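Local coordinates for GTN Reductase (Agrobacterium tumefaciens, PDB 5N6G), which probably reduces activated carbon-carbon double bonds with a bound flavin mononucleotide, as an Old Yellow Enzyme ene-reductase, and here holds 2-phenylacrylic acid, at residues Q61-A66 against G70-E75; A96-V101 against E158-G163; G102-T107 against N181-E186. All coordinates share one frame; numbering follows the deposited sequence. Where two conformers were deposited one is given.

Interaction 1: residues Q61-A66 against G70-E75; sequences QGQGYA and GLYKRE. With 8OZ (2-Phenylacrylic acid), chain C.
Gln-63 NE2 gives one N-H to the phenol oxygen of Tyr-72, with 3.0 Å between NE2 and OH, and also bonds the backbone oxygen of Val-68, so this amide nitrogen is gripped twice. The bond to Tyr-72 is fairly straight, 162° at the hydrogen, and OH lies close to the amide plane. The nitrogen meets the tyrosine ring at its edge, near the ring plane, while the amide itself stands almost perpendicular to the ring, the two planes 88° apart. A bend at chi2 (-85°) folds the Gln-63 chain back, and its CG also packs against the phenol oxygen, 3.4 Å from Tyr-72 OH. Two residues on from Gln-63, Tyr-65 faces the ligand: one face of its ring is covered by phenyl carbon C6 of 2-phenylacrylic acid, offset toward the rim, and Tyr-65 CE1 is 3.9 Å from ligand C7. The hydroxyl of Tyr-65 is bonded to that of Tyr-183. Two acceptors, Val-68 O and Tyr-72 OH, probably use both N-H groups of the Gln-63 amide and so fix its rotation, tying the loop that carries Tyr-65 to the approach of helix 74-89.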
# COMPACT_ATOMS: atom_id res chain seq x y z
N GLN A 61 17.19 0.02 -1.57
CA GLN A 61 17.12 -1.20 -0.77
C GLN A 61 15.67 -1.69 -0.65
O GLN A 61 15.42 -2.90 -0.62
CB GLN A 61 17.71 -0.93 0.61
CG GLN A 61 17.81 -2.11 1.54
CD GLN A 61 17.93 -1.66 2.99
OE1 GLN A 61 17.00 -1.09 3.53
NE2 GLN A 61 19.08 -1.93 3.62
N GLY A 62 14.72 -0.77 -0.61
CA GLY A 62 13.31 -1.12 -0.53
C GLY A 62 12.64 -1.54 -1.82
O GLY A 62 11.43 -1.83 -1.79
N GLN A 63 13.36 -1.53 -2.94
CA GLN A 63 12.84 -1.97 -4.23
C GLN A 63 12.86 -3.48 -4.34
O GLN A 63 13.87 -4.12 -4.05
CB GLN A 63 13.68 -1.43 -5.40
CG GLN A 63 13.49 0.03 -5.68
CD GLN A 63 12.32 0.32 -6.58
OE1 GLN A 63 11.41 -0.50 -6.77
NE2 GLN A 63 12.31 1.54 -7.13
N GLY A 64 11.78 -4.04 -4.90
CA GLY A 64 11.69 -5.46 -5.16
C GLY A 64 11.32 -5.86 -6.56
O GLY A 64 11.39 -7.05 -6.89
N TYR A 65 10.92 -4.89 -7.40
CA TYR A 65 10.50 -5.14 -8.78
C TYR A 65 11.08 -4.05 -9.66
O TYR A 65 11.30 -2.92 -9.23
CB TYR A 65 8.96 -5.14 -8.95
CG TYR A 65 8.27 -6.03 -7.96
CD1 TYR A 65 8.01 -5.59 -6.68
CD2 TYR A 65 7.96 -7.34 -8.26
CE1 TYR A 65 7.41 -6.38 -5.76
CE2 TYR A 65 7.38 -8.16 -7.32
CZ TYR A 65 7.09 -7.67 -6.07
OH TYR A 65 6.51 -8.47 -5.11
N ALA A 66 11.25 -4.40 -10.94
CA ALA A 66 11.80 -3.45 -11.89
C ALA A 66 10.77 -2.41 -12.33
O ALA A 66 9.55 -2.65 -12.33
CB ALA A 66 12.32 -4.17 -13.13
N GLY A 70 10.15 5.42 -7.42
CA GLY A 70 10.53 5.61 -6.04
C GLY A 70 10.41 7.05 -5.55
O GLY A 70 9.92 7.94 -6.25
N LEU A 71 10.87 7.26 -4.31
CA LEU A 71 10.93 8.58 -3.70
C LEU A 71 12.35 8.97 -3.31
O LEU A 71 12.53 9.86 -2.48
CB LEU A 71 10.00 8.63 -2.49
CG LEU A 71 8.53 8.76 -2.87
CD1 LEU A 71 7.67 8.47 -1.65
CD2 LEU A 71 8.23 10.12 -3.45
N TYR A 72 13.36 8.35 -3.90
CA TYR A 72 14.74 8.52 -3.44
C TYR A 72 15.67 9.16 -4.47
O TYR A 72 16.88 9.27 -4.23
CB TYR A 72 15.29 7.17 -2.97
CG TYR A 72 15.21 6.04 -3.98
CD1 TYR A 72 16.22 5.85 -4.93
CD2 TYR A 72 14.11 5.20 -4.02
CE1 TYR A 72 16.15 4.82 -5.85
CE2 TYR A 72 14.02 4.18 -4.94
CZ TYR A 72 15.02 3.99 -5.86
OH TYR A 72 14.93 2.96 -6.78
N LYS A 73 15.14 9.60 -5.60
CA LYS A 73 15.88 10.39 -6.58
C LYS A 73 15.21 11.75 -6.73
O LYS A 73 13.98 11.84 -6.67
CB LYS A 73 15.93 9.70 -7.95
CG LYS A 73 16.63 8.35 -7.98
CD LYS A 73 16.61 7.76 -9.39
CE LYS A 73 17.34 6.43 -9.45
NZ LYS A 73 17.47 5.95 -10.84
N ARG A 74 16.02 12.80 -6.92
CA ARG A 74 15.46 14.12 -7.16
C ARG A 74 14.55 14.11 -8.37
O ARG A 74 13.49 14.74 -8.37
CB ARG A 74 16.55 15.17 -7.38
CG ARG A 74 17.50 15.34 -6.22
CD ARG A 74 16.78 15.82 -4.97
NE ARG A 74 16.04 17.06 -5.17
CZ ARG A 74 15.09 17.49 -4.35
NH1 ARG A 74 14.74 16.77 -3.28
NH2 ARG A 74 14.47 18.63 -4.59
N GLU A 75 14.98 13.42 -9.42
CA GLU A 75 14.18 13.33 -10.64
C GLU A 75 12.85 12.65 -10.37
O GLU A 75 11.85 12.98 -11.03
CB GLU A 75 14.95 12.55 -11.70
CG GLU A 75 16.17 13.30 -12.24
CD GLU A 75 17.43 13.15 -11.38
OE1 GLU A 75 17.38 12.49 -10.31
OE2 GLU A 75 18.49 13.69 -11.81
C4 8OZ C . 1.36 -6.95 -7.51
C5 8OZ C . 2.58 -7.03 -8.15
C6 8OZ C . 3.71 -6.53 -7.54
C7 8OZ C . 3.62 -5.94 -6.30
C8 8OZ C . 1.46 -5.68 -3.26
C 8OZ C . 2.94 -3.95 -4.18
O 8OZ C . 1.22 -5.04 -2.26
C1 8OZ C . 2.29 -5.09 -4.36
C2 8OZ C . 2.40 -5.84 -5.65
C3 8OZ C . 1.27 -6.37 -6.26
O1 8OZ C . 1.03 -6.91 -3.42

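Interaction 2: residues A96-V101 against E158-G163; sequences AQIWHV and EDYRSG. With FMN (flavin mononucleotide), chain B; 8OZ (2-Phenylacrylic acid), chain C.
Ile-98 turns CG1 into the position between its backbone N and carbonyl carbon (chi1 61°), and the extended chi2 then carries CD1 outward from the barrel strand to the edge of the Tyr-160 ring, 3.9 Å from CD1 of Tyr-160. Tyr-160 reaches in from helix 150-169, and its hydroxyl ends 3.5 Å from CB of His-100. That hydroxyl also shares a water with the strand: water 1 lies 2.7 Å from Tyr-160 OH, within bonding distance of Ile-98 O, and accepts a weak bond from His-100 N. The water thus links the tyrosine to the strand's polar backbone at the point where regular structure ends. The helix backbone comes nearest the strand at Gly-163, beside Ile-98. The imidazole of His-100 is held by Gln-61 through NE2. Inward-pointing neighbours serve the site. Gln-97 forms a paired bond with the flavin pyrimidine, OE1 accepting from N3 at 2.9 Å and NE2 donating to O2 at 3.0 Å, the latter nearly straight at 171°. Trp-99 brings CZ2 to 3.2 Å from the methylene carbon C of 2-phenylacrylic acid, while CG1 of Val-101 lies over one indole face. Outward residues on the helical layer and inward ones facing the barrel interior are characteristic of a TIM barrel; in this Old Yellow Enzyme relative the inward ones reach FMN and ligand.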
# COMPACT_ATOMS: atom_id res chain seq x y z
N ALA A 96 0.90 8.95 -1.24
CA ALA A 96 1.94 8.04 -1.71
C ALA A 96 1.99 6.81 -0.83
O ALA A 96 2.09 6.93 0.40
CB ALA A 96 3.29 8.74 -1.69
N GLN A 97 1.95 5.62 -1.44
CA GLN A 97 2.09 4.38 -0.68
C GLN A 97 3.58 4.10 -0.52
O GLN A 97 4.20 3.51 -1.39
CB GLN A 97 1.38 3.20 -1.35
CG GLN A 97 1.41 2.02 -0.38
CD GLN A 97 0.93 0.70 -0.93
OE1 GLN A 97 1.40 0.21 -1.97
NE2 GLN A 97 0.04 0.07 -0.20
N ILE A 98 4.14 4.50 0.62
CA ILE A 98 5.59 4.42 0.79
C ILE A 98 5.95 3.00 1.23
O ILE A 98 5.34 2.43 2.14
CB ILE A 98 6.11 5.51 1.74
CG1 ILE A 98 5.51 5.41 3.15
CG2 ILE A 98 5.86 6.91 1.09
CD1 ILE A 98 6.13 6.47 4.12
N TRP A 99 6.95 2.43 0.58
CA TRP A 99 7.11 0.98 0.50
C TRP A 99 8.53 0.56 0.83
O TRP A 99 9.49 1.22 0.45
CB TRP A 99 6.77 0.57 -0.91
CG TRP A 99 6.54 -0.87 -1.20
CD1 TRP A 99 6.28 -1.89 -0.33
CD2 TRP A 99 6.48 -1.43 -2.52
NE1 TRP A 99 6.06 -3.06 -1.04
CE2 TRP A 99 6.18 -2.80 -2.38
CE3 TRP A 99 6.64 -0.89 -3.80
CZ2 TRP A 99 6.03 -3.63 -3.48
CZ3 TRP A 99 6.51 -1.71 -4.88
CH2 TRP A 99 6.22 -3.07 -4.73
N HIS A 100 8.66 -0.56 1.52
CA HIS A 100 9.91 -1.30 1.62
C HIS A 100 9.55 -2.76 1.49
O HIS A 100 8.76 -3.29 2.29
CB HIS A 100 10.67 -1.02 2.94
CG HIS A 100 12.08 -1.49 2.92
ND1 HIS A 100 12.44 -2.79 2.64
CD2 HIS A 100 13.23 -0.82 3.17
CE1 HIS A 100 13.76 -2.89 2.68
NE2 HIS A 100 14.26 -1.72 3.01
N VAL A 101 10.12 -3.43 0.50
CA VAL A 101 9.77 -4.82 0.22
C VAL A 101 10.42 -5.84 1.13
O VAL A 101 10.00 -7.01 1.12
CB VAL A 101 10.15 -5.23 -1.21
CG1 VAL A 101 9.39 -4.38 -2.20
CG2 VAL A 101 11.65 -5.14 -1.44
N GLU A 158 15.22 6.07 9.29
CA GLU A 158 15.59 7.35 8.68
C GLU A 158 15.13 7.41 7.23
O GLU A 158 14.72 8.48 6.75
CB GLU A 158 17.11 7.57 8.78
CG GLU A 158 17.58 8.94 8.30
CD GLU A 158 16.78 10.13 8.87
OE1 GLU A 158 16.50 10.18 10.10
OE2 GLU A 158 16.44 11.03 8.08
N ASP A 159 15.16 6.27 6.52
CA ASP A 159 14.67 6.26 5.14
C ASP A 159 13.16 6.49 5.09
O ASP A 159 12.66 7.09 4.13
CB ASP A 159 15.03 4.95 4.44
CG ASP A 159 16.52 4.84 4.14
OD1 ASP A 159 17.22 5.89 4.10
OD2 ASP A 159 16.98 3.69 3.93
N TYR A 160 12.40 5.97 6.06
CA TYR A 160 10.98 6.28 6.10
C TYR A 160 10.75 7.77 6.38
O TYR A 160 9.84 8.38 5.79
CB TYR A 160 10.24 5.42 7.12
CG TYR A 160 9.79 4.09 6.62
CD1 TYR A 160 8.65 3.96 5.81
CD2 TYR A 160 10.46 2.94 6.98
CE1 TYR A 160 8.23 2.73 5.37
CE2 TYR A 160 10.04 1.71 6.53
CZ TYR A 160 8.91 1.61 5.74
OH TYR A 160 8.50 0.38 5.30
N ARG A 161 11.56 8.37 7.25
CA ARG A 161 11.45 9.81 7.50
C ARG A 161 11.70 10.59 6.22
O ARG A 161 10.94 11.49 5.86
CB ARG A 161 12.42 10.27 8.59
CG ARG A 161 12.12 9.71 9.99
CD ARG A 161 13.03 10.29 11.05
NE ARG A 161 12.91 9.50 12.27
CZ ARG A 161 13.75 8.55 12.66
NH1 ARG A 161 14.88 8.30 12.00
NH2 ARG A 161 13.48 7.83 13.74
N SER A 162 12.81 10.28 5.54
CA SER A 162 13.12 11.06 4.35
C SER A 162 12.13 10.78 3.23
O SER A 162 11.83 11.68 2.44
CB SER A 162 14.57 10.80 3.91
OG SER A 162 14.74 9.50 3.40
N GLY A 163 11.62 9.55 3.13
CA GLY A 163 10.60 9.24 2.14
C GLY A 163 9.30 9.98 2.37
O GLY A 163 8.67 10.46 1.43
N1 FMN B . -1.53 -3.67 -3.14
C2 FMN B . -0.69 -2.78 -2.51
O2 FMN B . -0.79 -2.55 -1.29
N3 FMN B . 0.26 -2.11 -3.25
C4 FMN B . 0.50 -2.27 -4.60
O4 FMN B . 1.35 -1.58 -5.17
C4A FMN B . -0.36 -3.23 -5.25
N5 FMN B . -0.22 -3.41 -6.54
C5A FMN B . -1.15 -4.21 -7.18
C6 FMN B . -1.09 -4.32 -8.56
C7 FMN B . -2.06 -5.01 -9.27
C7M FMN B . -1.97 -5.08 -10.77
C8 FMN B . -3.13 -5.61 -8.58
C8M FMN B . -4.23 -6.31 -9.32
C9 FMN B . -3.19 -5.52 -7.19
C9A FMN B . -2.21 -4.81 -6.49
N10 FMN B . -2.31 -4.61 -5.10
C10 FMN B . -1.38 -3.84 -4.44
C1' FMN B . -3.52 -5.08 -4.41
C2' FMN B . -4.68 -4.12 -4.64
O2' FMN B . -4.42 -2.85 -4.04
C3' FMN B . -6.01 -4.65 -4.11
O3' FMN B . -5.88 -4.97 -2.73
C4' FMN B . -6.51 -5.90 -4.84
O4' FMN B . -6.52 -5.67 -6.26
C5' FMN B . -7.87 -6.35 -4.36
O5' FMN B . -8.86 -5.34 -4.62
P FMN B . -9.95 -5.41 -5.82
O1P FMN B . -10.80 -6.63 -5.52
O2P FMN B . -9.14 -5.59 -7.09
O3P FMN B . -10.68 -4.12 -5.73
C4 8OZ C . 1.36 -6.95 -7.51
C5 8OZ C . 2.58 -7.03 -8.15
C6 8OZ C . 3.71 -6.53 -7.54
C7 8OZ C . 3.62 -5.94 -6.30
C8 8OZ C . 1.46 -5.68 -3.26
C 8OZ C . 2.94 -3.95 -4.18
O 8OZ C . 1.22 -5.04 -2.26
C1 8OZ C . 2.29 -5.09 -4.36
C2 8OZ C . 2.40 -5.84 -5.65
C3 8OZ C . 1.27 -6.37 -6.26
O1 8OZ C . 1.03 -6.91 -3.42
O HOH W 1 6.36 0.28 3.74

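Interaction 3: residues G102-T107 against N181-E186. With 8OZ (2-Phenylacrylic acid), chain C; FMN (flavin mononucleotide), chain B.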
# COMPACT_ATOMS: atom_id res chain seq x y z
N GLY A 102 11.43 -5.46 1.90
CA GLY A 102 12.16 -6.45 2.67
C GLY A 102 12.69 -7.58 1.82
O GLY A 102 13.37 -7.37 0.81
N ARG A 103 12.40 -8.82 2.22
CA ARG A 103 12.98 -9.98 1.55
C ARG A 103 12.47 -10.21 0.13
O ARG A 103 13.03 -11.07 -0.56
CB ARG A 103 12.73 -11.24 2.37
CG ARG A 103 11.28 -11.71 2.38
CD ARG A 103 11.14 -12.93 3.29
NE ARG A 103 9.78 -13.46 3.26
CZ ARG A 103 9.46 -14.72 3.55
NH1 ARG A 103 10.38 -15.61 3.92
NH2 ARG A 103 8.19 -15.11 3.46
N ILE A 104 11.43 -9.50 -0.31
CA ILE A 104 10.83 -9.76 -1.62
C ILE A 104 11.56 -8.88 -2.62
O ILE A 104 11.08 -7.84 -3.07
CB ILE A 104 9.32 -9.50 -1.60
CG1 ILE A 104 8.66 -10.27 -0.46
CG2 ILE A 104 8.72 -9.89 -2.92
CD1 ILE A 104 8.80 -11.80 -0.54
N SER A 105 12.77 -9.31 -2.99
CA SER A 105 13.61 -8.54 -3.89
C SER A 105 14.65 -9.47 -4.52
O SER A 105 14.64 -10.69 -4.32
CB SER A 105 14.25 -7.36 -3.15
OG SER A 105 14.95 -6.46 -4.01
N HIS A 106 15.55 -8.88 -5.30
CA HIS A 106 16.58 -9.60 -6.02
C HIS A 106 17.86 -8.80 -5.91
O HIS A 106 17.83 -7.57 -5.83
CB HIS A 106 16.17 -9.79 -7.49
CG HIS A 106 17.06 -10.71 -8.25
ND1 HIS A 106 18.11 -10.25 -9.02
CD2 HIS A 106 17.05 -12.06 -8.40
CE1 HIS A 106 18.72 -11.28 -9.58
NE2 HIS A 106 18.09 -12.38 -9.23
N THR A 107 18.99 -9.50 -5.87
CA THR A 107 20.28 -8.82 -5.73
C THR A 107 20.51 -7.78 -6.82
O THR A 107 21.13 -6.74 -6.55
CB THR A 107 21.41 -9.84 -5.75
OG1 THR A 107 21.34 -10.60 -6.97
CG2 THR A 107 21.33 -10.76 -4.55
N ASN A 181 0.65 -7.24 2.74
CA ASN A 181 1.02 -8.14 1.64
C ASN A 181 2.44 -8.70 1.75
O ASN A 181 3.10 -8.93 0.73
CB ASN A 181 0.81 -7.46 0.30
CG ASN A 181 -0.63 -7.06 0.10
OD1 ASN A 181 -1.54 -7.70 0.64
ND2 ASN A 181 -0.86 -6.01 -0.65
N GLY A 182 2.85 -9.05 2.96
CA GLY A 182 4.10 -9.79 3.11
C GLY A 182 5.38 -9.01 2.92
O GLY A 182 6.43 -9.63 2.77
N TYR A 183 5.33 -7.68 2.90
CA TYR A 183 6.53 -6.88 2.72
C TYR A 183 7.19 -6.61 4.08
O TYR A 183 6.93 -7.32 5.05
CB TYR A 183 6.21 -5.65 1.89
CG TYR A 183 5.84 -6.09 0.47
CD1 TYR A 183 6.77 -6.67 -0.35
CD2 TYR A 183 4.54 -5.97 -0.01
CE1 TYR A 183 6.45 -7.08 -1.65
CE2 TYR A 183 4.20 -6.40 -1.29
CZ TYR A 183 5.17 -6.94 -2.10
OH TYR A 183 4.86 -7.36 -3.37
N LEU A 184 8.12 -5.67 4.14
CA LEU A 184 9.04 -5.62 5.29
C LEU A 184 8.30 -5.54 6.62
O LEU A 184 8.65 -6.25 7.57
CB LEU A 184 10.01 -4.45 5.17
CG LEU A 184 11.04 -4.35 6.31
CD1 LEU A 184 12.00 -5.52 6.27
CD2 LEU A 184 11.80 -3.01 6.26
N ILE A 185 7.36 -4.61 6.76
CA ILE A 185 6.72 -4.42 8.05
C ILE A 185 5.97 -5.68 8.45
O ILE A 185 6.03 -6.11 9.61
CB ILE A 185 5.81 -3.18 8.04
CG1 ILE A 185 6.66 -1.92 7.82
CG2 ILE A 185 5.07 -3.04 9.37
CD1 ILE A 185 5.87 -0.64 7.61
N GLU A 186 5.28 -6.30 7.49
CA GLU A 186 4.57 -7.55 7.76
C GLU A 186 5.52 -8.68 8.11
O GLU A 186 5.17 -9.58 8.87
CB GLU A 186 3.74 -7.99 6.56
CG GLU A 186 2.32 -7.67 6.69
CD GLU A 186 1.38 -8.65 5.97
OE1 GLU A 186 1.79 -9.70 5.40
OE2 GLU A 186 0.20 -8.31 6.01
C4 8OZ C . 1.36 -6.95 -7.51
C5 8OZ C . 2.58 -7.03 -8.15
C6 8OZ C . 3.71 -6.53 -7.54
C7 8OZ C . 3.62 -5.94 -6.30
C8 8OZ C . 1.46 -5.68 -3.26
C 8OZ C . 2.94 -3.95 -4.18
O 8OZ C . 1.22 -5.04 -2.26
C1 8OZ C . 2.29 -5.09 -4.36
C2 8OZ C . 2.40 -5.84 -5.65
C3 8OZ C . 1.27 -6.37 -6.26
O1 8OZ C . 1.03 -6.91 -3.42
N1 FMN B . -1.53 -3.67 -3.14
C2 FMN B . -0.69 -2.78 -2.51
O2 FMN B . -0.79 -2.55 -1.29
N3 FMN B . 0.26 -2.11 -3.25
C4 FMN B . 0.50 -2.27 -4.60
O4 FMN B . 1.35 -1.58 -5.17
C4A FMN B . -0.36 -3.23 -5.25
N5 FMN B . -0.22 -3.41 -6.54
C5A FMN B . -1.15 -4.21 -7.18
C6 FMN B . -1.09 -4.32 -8.56
C7 FMN B . -2.06 -5.01 -9.27
C7M FMN B . -1.97 -5.08 -10.77
C8 FMN B . -3.13 -5.61 -8.58
C8M FMN B . -4.23 -6.31 -9.32
C9 FMN B . -3.19 -5.52 -7.19
C9A FMN B . -2.21 -4.81 -6.49
N10 FMN B . -2.31 -4.61 -5.10
C10 FMN B . -1.38 -3.84 -4.44
C1' FMN B . -3.52 -5.08 -4.41
C2' FMN B . -4.68 -4.12 -4.64
O2' FMN B . -4.42 -2.85 -4.04
C3' FMN B . -6.01 -4.65 -4.11
O3' FMN B . -5.88 -4.97 -2.73
C4' FMN B . -6.51 -5.90 -4.84
O4' FMN B . -6.52 -5.67 -6.26
C5' FMN B . -7.87 -6.35 -4.36
O5' FMN B . -8.86 -5.34 -4.62
P FMN B . -9.95 -5.41 -5.82
O1P FMN B . -10.80 -6.63 -5.52
O2P FMN B . -9.14 -5.59 -7.09
O3P FMN B . -10.68 -4.12 -5.73
O HOH W 2 7.17 -12.25 2.77
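Ile-104 and Tyr-183 form the tight part of this contact, their side chains crossing at about a right angle. CB and CG2 of Ile-104 both press on one ring corner, each 3.8 Å from Tyr-183 CE1, and CG1 leans toward the carbonyl oxygen of Gly-182. Nearby, Gly-102 lies against the first turn of helix 184-189, its CA 3.7 Å from Leu-184 CD1; the backbone there has positive phi, with 4.2 Å between the CA atoms of Gly-102 and Leu-184. The looser side is bridged by solvent: water 2 accepts from Arg-103 NE at 2.9 Å and donates to Gly-182 O at 2.7 Å, while Arg-103 NH1 is bonded to the carbonyl of Ile-122. On the other edge of its ring Tyr-183 meets the ligand, CE2 lying 3.4 Å from carboxylate oxygen O of 2-phenylacrylic acid. The backbone oxygen of Asn-181 sits over one face of this ring, offset toward the rim. Asn-181, its CG beside the backbone N (chi1 -60°), directs ND2 at the same carboxylate oxygen, 2.8 Å from O with an angle of 161°, while Thr-271 holds its OD1 and so sets which way the amide faces. Glu-186 OE1 receives the N-H of Gly-182 in a bent bond (135°) from above the carboxylate plane. Donors from Asn-181 and His-178 NE2 at the ligand's carboxyl group fit the Old Yellow Enzyme pattern, in which such a pair probably polarises the conjugated double bond for reduction.

In the fold
Each interaction has one segment that touches 2-phenylacrylic acid, through Tyr-65, Trp-99, and Asn-181 with Tyr-183. Centres lie about 10 Å apart for interactions 1 and 2, about 13 Å for 2 and 3, and about 14 Å for 1 and 3. Interaction 1 joins interaction 2 where Gln-61 OE1 lies 2.9 Å from His-100 NE2, and Val-101 packs on the loop 61-66. It meets interaction 3 through the tyrosine pair, with 2.6 Å between the OH atoms of Tyr-65 and Tyr-183, and through Gln-63 O, 2.6 Å from Ser-105 OG. Segments 96-101 and 102-107 are continuous, and His-100 O is 3.1 Å from Leu-184 N at the start of helix 184-189. Loops following three successive barrel strands thereby line part of the ligand pocket.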